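Local atomic coordinates of D-hydantoinase (Ralstonia pickettii, PDB entry 1NFG), a protein that probably catalyses the stereospecific hydrolysis of the cyclic amide bond of D-hydantoin derivatives, using two zinc ions per subunit. Residues R256-L268 with L302-H314. Numbering follows the deposited sequence.
With ZN (zinc ion), chain E.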
loop_
_atom_site.group_PDB
_atom_site.type_symbol
_atom_site.label_atom_id
_atom_site.label_comp_id
_atom_site.label_asym_id
_atom_site.label_seq_id
_atom_site.Cartn_x
_atom_site.Cartn_y
_atom_site.Cartn_z
ATOM N N ARG A 256 -7.325 2.486 16.824
ATOM C CA ARG A 256 -6.618 3.363 17.744
ATOM C C ARG A 256 -5.320 2.662 18.091
ATOM O O ARG A 256 -5.153 2.142 19.191
ATOM C CB ARG A 256 -7.449 3.609 18.999
ATOM C CG ARG A 256 -8.696 4.440 18.735
ATOM C CD ARG A 256 -9.531 4.559 19.992
ATOM N NE ARG A 256 -10.191 3.304 20.352
ATOM C CZ ARG A 256 -10.706 3.049 21.554
ATOM N NH1 ARG A 256 -10.628 3.961 22.519
ATOM N NH2 ARG A 256 -11.306 1.884 21.786
ATOM N N ALA A 257 -4.407 2.639 17.128
ATOM C CA ALA A 257 -3.121 1.988 17.306
ATOM C C ALA A 257 -2.049 2.998 17.663
ATOM O O ALA A 257 -1.938 4.047 17.023
ATOM C CB ALA A 257 -2.733 1.255 16.034
ATOM N N LEU A 258 -1.269 2.682 18.691
ATOM C CA LEU A 258 -0.190 3.552 19.129
ATOM C C LEU A 258 1.053 2.706 19.049
ATOM O O LEU A 258 0.963 1.485 19.097
ATOM C CB LEU A 258 -0.391 3.997 20.577
ATOM C CG LEU A 258 -1.795 4.451 20.970
ATOM C CD1 LEU A 258 -1.793 4.875 22.420
ATOM C CD2 LEU A 258 -2.240 5.600 20.075
ATOM N N ALA A 259 2.208 3.347 18.928
ATOM C CA ALA A 259 3.455 2.618 18.860
ATOM C C ALA A 259 4.603 3.479 19.365
ATOM O O ALA A 259 4.455 4.686 19.550
ATOM C CB ALA A 259 3.716 2.164 17.434
ATOM N N GLU A 260 5.749 2.845 19.582
ATOM C CA GLU A 260 6.942 3.524 20.073
ATOM C C GLU A 260 8.170 2.847 19.474
ATOM O O GLU A 260 8.048 1.862 18.747
ATOM C CB GLU A 260 7.018 3.402 21.598
ATOM C CG GLU A 260 6.918 1.949 22.097
ATOM C CD GLU A 260 7.689 1.689 23.390
ATOM O OE1 GLU A 260 7.488 2.441 24.368
ATOM O OE2 GLU A 260 8.493 0.728 23.432
ATOM N N THR A 261 9.348 3.394 19.763
ATOM C CA THR A 261 10.608 2.787 19.326
ATOM C C THR A 261 11.544 2.930 20.509
ATOM O O THR A 261 11.179 3.532 21.530
ATOM C CB THR A 261 11.282 3.487 18.143
ATOM O OG1 THR A 261 10.288 3.997 17.259
ATOM C CG2 THR A 261 12.140 2.488 17.378
ATOM N N CYS A 262 12.749 2.395 20.370
ATOM C CA CYS A 262 13.696 2.467 21.452
ATOM C C CYS A 262 15.047 2.896 20.922
ATOM O O CYS A 262 15.478 2.477 19.853
ATOM C CB CYS A 262 13.769 1.109 22.169
ATOM S SG CYS A 262 12.142 0.515 22.789
ATOM N N THR A 263 15.701 3.748 21.696
ATOM C CA THR A 263 16.995 4.299 21.361
ATOM C C THR A 263 17.868 3.449 20.448
ATOM O O THR A 263 18.254 3.897 19.367
ATOM C CB THR A 263 17.777 4.594 22.639
ATOM O OG1 THR A 263 16.897 5.201 23.598
ATOM C CG2 THR A 263 18.948 5.524 22.346
ATOM N N HIS A 264 18.178 2.225 20.872
ATOM C CA HIS A 264 19.058 1.357 20.085
ATOM C C HIS A 264 18.577 1.012 18.676
ATOM O O HIS A 264 19.380 0.643 17.818
ATOM C CB HIS A 264 19.400 0.074 20.867
ATOM C CG HIS A 264 18.213 -0.614 21.464
ATOM N ND1 HIS A 264 17.425 -0.030 22.431
ATOM C CD2 HIS A 264 17.674 -1.832 21.220
ATOM C CE1 HIS A 264 16.447 -0.859 22.756
ATOM N NE2 HIS A 264 16.575 -1.959 22.035
ATOM N N TYR A 265 17.280 1.139 18.427
ATOM C CA TYR A 265 16.754 0.849 17.103
ATOM C C TYR A 265 16.985 2.017 16.146
ATOM O O TYR A 265 16.614 1.954 14.974
ATOM C CB TYR A 265 15.270 0.505 17.194
ATOM C CG TYR A 265 15.041 -0.788 17.935
ATOM C CD1 TYR A 265 15.596 -1.984 17.472
ATOM C CD2 TYR A 265 14.300 -0.818 19.117
ATOM C CE1 TYR A 265 15.422 -3.174 18.167
ATOM C CE2 TYR A 265 14.117 -2.006 19.820
ATOM C CZ TYR A 265 14.681 -3.179 19.340
ATOM O OH TYR A 265 14.496 -4.357 20.032
ATOM N N LEU A 266 17.607 3.078 16.652
ATOM C CA LEU A 266 17.919 4.252 15.845
ATOM C C LEU A 266 19.430 4.330 15.647
ATOM O O LEU A 266 19.928 5.224 14.963
ATOM C CB LEU A 266 17.464 5.532 16.552
ATOM C CG LEU A 266 15.999 5.715 16.935
ATOM C CD1 LEU A 266 15.866 6.976 17.762
ATOM C CD2 LEU A 266 15.130 5.798 15.688
ATOM N N TYR A 267 20.158 3.384 16.230
ATOM C CA TYR A 267 21.606 3.417 16.155
ATOM C C TYR A 267 22.321 2.109 15.881
ATOM O O TYR A 267 23.399 2.108 15.291
ATOM C CB TYR A 267 22.156 3.999 17.462
ATOM C CG TYR A 267 21.876 5.472 17.647
ATOM C CD1 TYR A 267 22.667 6.429 17.019
ATOM C CD2 TYR A 267 20.812 5.909 18.435
ATOM C CE1 TYR A 267 22.415 7.781 17.166
ATOM C CE2 TYR A 267 20.547 7.266 18.589
ATOM C CZ TYR A 267 21.357 8.197 17.949
ATOM O OH TYR A 267 21.114 9.548 18.083
ATOM N N LEU A 268 21.745 0.996 16.314
ATOM C CA LEU A 268 22.406 -0.288 16.125
ATOM C C LEU A 268 21.861 -1.094 14.957
ATOM O O LEU A 268 20.722 -0.907 14.532
ATOM C CB LEU A 268 22.320 -1.093 17.424
ATOM C CG LEU A 268 22.746 -0.298 18.669
ATOM C CD1 LEU A 268 22.705 -1.197 19.885
ATOM C CD2 LEU A 268 24.148 0.264 18.485
ATOM N N LEU A 302 9.527 9.527 13.334
ATOM C CA LEU A 302 9.588 10.374 14.527
ATOM C C LEU A 302 9.277 11.813 14.128
ATOM O O LEU A 302 8.379 12.438 14.686
ATOM C CB LEU A 302 10.981 10.322 15.157
ATOM C CG LEU A 302 11.290 9.495 16.416
ATOM C CD1 LEU A 302 10.063 8.748 16.900
ATOM C CD2 LEU A 302 12.438 8.543 16.120
ATOM N N ARG A 303 10.019 12.320 13.144
ATOM C CA ARG A 303 9.848 13.687 12.662
ATOM C C ARG A 303 8.431 13.965 12.200
ATOM O O ARG A 303 7.957 15.098 12.283
ATOM C CB ARG A 303 10.818 13.982 11.516
ATOM C CG ARG A 303 10.848 15.457 11.137
ATOM C CD ARG A 303 11.789 15.763 9.976
ATOM N NE ARG A 303 11.242 15.341 8.690
ATOM C CZ ARG A 303 11.539 14.196 8.085
ATOM N NH1 ARG A 303 12.390 13.345 8.646
ATOM N NH2 ARG A 303 10.989 13.904 6.911
ATOM N N ASN A 304 7.749 12.934 11.716
ATOM C CA ASN A 304 6.378 13.100 11.260
ATOM C C ASN A 304 5.362 12.902 12.383
ATOM O O ASN A 304 4.150 12.973 12.159
ATOM C CB ASN A 304 6.094 12.144 10.103
ATOM C CG ASN A 304 6.666 12.644 8.790
ATOM O OD1 ASN A 304 6.239 13.678 8.270
ATOM N ND2 ASN A 304 7.639 11.919 8.250
ATOM N N GLY A 305 5.868 12.648 13.589
ATOM C CA GLY A 305 5.004 12.475 14.746
ATOM C C GLY A 305 4.223 11.175 14.849
ATOM O O GLY A 305 3.168 11.122 15.483
ATOM N N VAL A 306 4.742 10.122 14.237
ATOM C CA VAL A 306 4.078 8.831 14.260
ATOM C C VAL A 306 4.102 8.159 15.636
ATOM O O VAL A 306 3.060 7.752 16.147
ATOM C CB VAL A 306 4.718 7.884 13.223
ATOM C CG1 VAL A 306 4.094 6.505 13.306
ATOM C CG2 VAL A 306 4.545 8.465 11.835
ATOM N N PHE A 307 5.291 8.055 16.229
ATOM C CA PHE A 307 5.469 7.404 17.528
ATOM C C PHE A 307 5.113 8.240 18.752
ATOM O O PHE A 307 5.212 9.464 18.739
ATOM C CB PHE A 307 6.911 6.921 17.666
ATOM C CG PHE A 307 7.290 5.854 16.676
ATOM C CD1 PHE A 307 6.531 4.689 16.564
ATOM C CD2 PHE A 307 8.420 6.000 15.873
ATOM C CE1 PHE A 307 6.896 3.685 15.672
ATOM C CE2 PHE A 307 8.793 4.999 14.976
ATOM C CZ PHE A 307 8.033 3.840 14.875
ATOM N N GLU A 308 4.713 7.559 19.821
ATOM C CA GLU A 308 4.343 8.228 21.057
ATOM C C GLU A 308 5.564 8.570 21.902
ATOM O O GLU A 308 5.496 9.442 22.769
ATOM C CB GLU A 308 3.413 7.342 21.873
ATOM C CG GLU A 308 2.174 6.933 21.141
ATOM C CD GLU A 308 1.386 8.122 20.671
ATOM O OE1 GLU A 308 1.171 9.038 21.487
ATOM O OE2 GLU A 308 0.974 8.140 19.491
ATOM N N THR A 309 6.683 7.900 21.647
ATOM C CA THR A 309 7.879 8.153 22.437
ATOM C C THR A 309 9.037 7.293 21.975
ATOM O O THR A 309 8.884 6.453 21.102
ATOM C CB THR A 309 7.626 7.806 23.933
ATOM O OG1 THR A 309 8.791 8.103 24.711
ATOM C CG2 THR A 309 7.325 6.320 24.085
ATOM N N VAL A 310 10.200 7.526 22.571
ATOM C CA VAL A 310 11.389 6.729 22.299
ATOM C C VAL A 310 11.803 6.263 23.693
ATOM O O VAL A 310 12.419 7.023 24.442
ATOM C CB VAL A 310 12.548 7.554 21.697
ATOM C CG1 VAL A 310 13.788 6.673 21.566
ATOM C CG2 VAL A 310 12.151 8.119 20.341
ATOM N N SER A 311 11.430 5.035 24.051
ATOM C CA SER A 311 11.767 4.486 25.361
ATOM C C SER A 311 13.052 3.694 25.234
ATOM O O SER A 311 13.628 3.645 24.149
ATOM C CB SER A 311 10.628 3.606 25.886
ATOM O OG SER A 311 10.244 2.625 24.940
ATOM N N SER A 312 13.501 3.071 26.325
ATOM C CA SER A 312 14.762 2.322 26.302
ATOM C C SER A 312 14.715 0.792 26.330
ATOM O O SER A 312 15.601 0.142 25.778
ATOM C CB SER A 312 15.664 2.787 27.456
ATOM O OG SER A 312 15.094 2.470 28.721
ATOM N N ASP A 313 13.698 0.213 26.959
ATOM C CA ASP A 313 13.619 -1.251 27.088
ATOM C C ASP A 313 14.908 -1.683 27.795
ATOM O O ASP A 313 15.588 -2.628 27.385
ATOM C CB ASP A 313 13.497 -1.938 25.715
ATOM C CG ASP A 313 13.137 -3.427 25.828
ATOM O OD1 ASP A 313 12.546 -3.830 26.856
ATOM O OD2 ASP A 313 13.428 -4.195 24.882
ATOM N N HIS A 314 15.223 -0.954 28.861
ATOM C CA HIS A 314 16.414 -1.180 29.673
ATOM C C HIS A 314 16.464 -2.540 30.375
ATOM O O HIS A 314 15.549 -2.914 31.120
ATOM C CB HIS A 314 16.540 -0.068 30.727
ATOM C CG HIS A 314 17.744 -0.201 31.606
ATOM N ND1 HIS A 314 19.003 0.197 31.209
ATOM C CD2 HIS A 314 17.888 -0.723 32.848
ATOM C CE1 HIS A 314 19.871 -0.075 32.168
ATOM N NE2 HIS A 314 19.220 -0.635 33.173
HETATM ZN ZN ZN E . 10.667 -5.011 26.967
HETATM O O HOH W 1 1.408 5.993 17.790
#
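A buried carboxylate reaches from one strand to the next: E260 brings OE1 to 2.8 Å from S311 OG in a weak hydrogen bond, while Y234 OH grips the same oxygen from outside the pair. The glutamate gets there with CG wedged between its backbone N and carbonyl carbon (chi1 53°) and a bend at chi2, and its CB rests on T309 CG2. On the other side of the strand, T261 lays its hydroxyl over one face of the F307 ring. A259 CB meets that ring in plane at its edge, 3.9 Å from F307 CD1. Backbone bonds tie the two strands together in parallel register, T261 beside V310 and C262 beside S311. S311 N donates to T261 O (2.9 Å), and T263 N then donates to S311 O (3.2 Å). These are neighbouring strands of the TIM barrel of the amidohydrolase superfamily, linked through helix 292-303, which ends in a Schellman motif at G305. Toward the start of the pairing, E308 N binds A259 O almost straight (2.9 Å, 174° at the hydrogen), and one water joins A259 N, V306 O and E308 OE2. That carboxylate also forms a salt bridge with R368 of helix 358-372, while E308 CG lies against L258 CB. L266 and L302 reach toward each other tip to tip, CD2 to CD2 at 3.9 Å, with V310 CG1 beside L266 CD1. Just past strand 310-311, S312 O approaches the edge of the H264 ring, near its plane. With CG turned away from the backbone N (chi1 -169°), D313 extends OD1 to a zinc ion at 2.2 Å, a site completed by H57, H59 and the carbamate of K148.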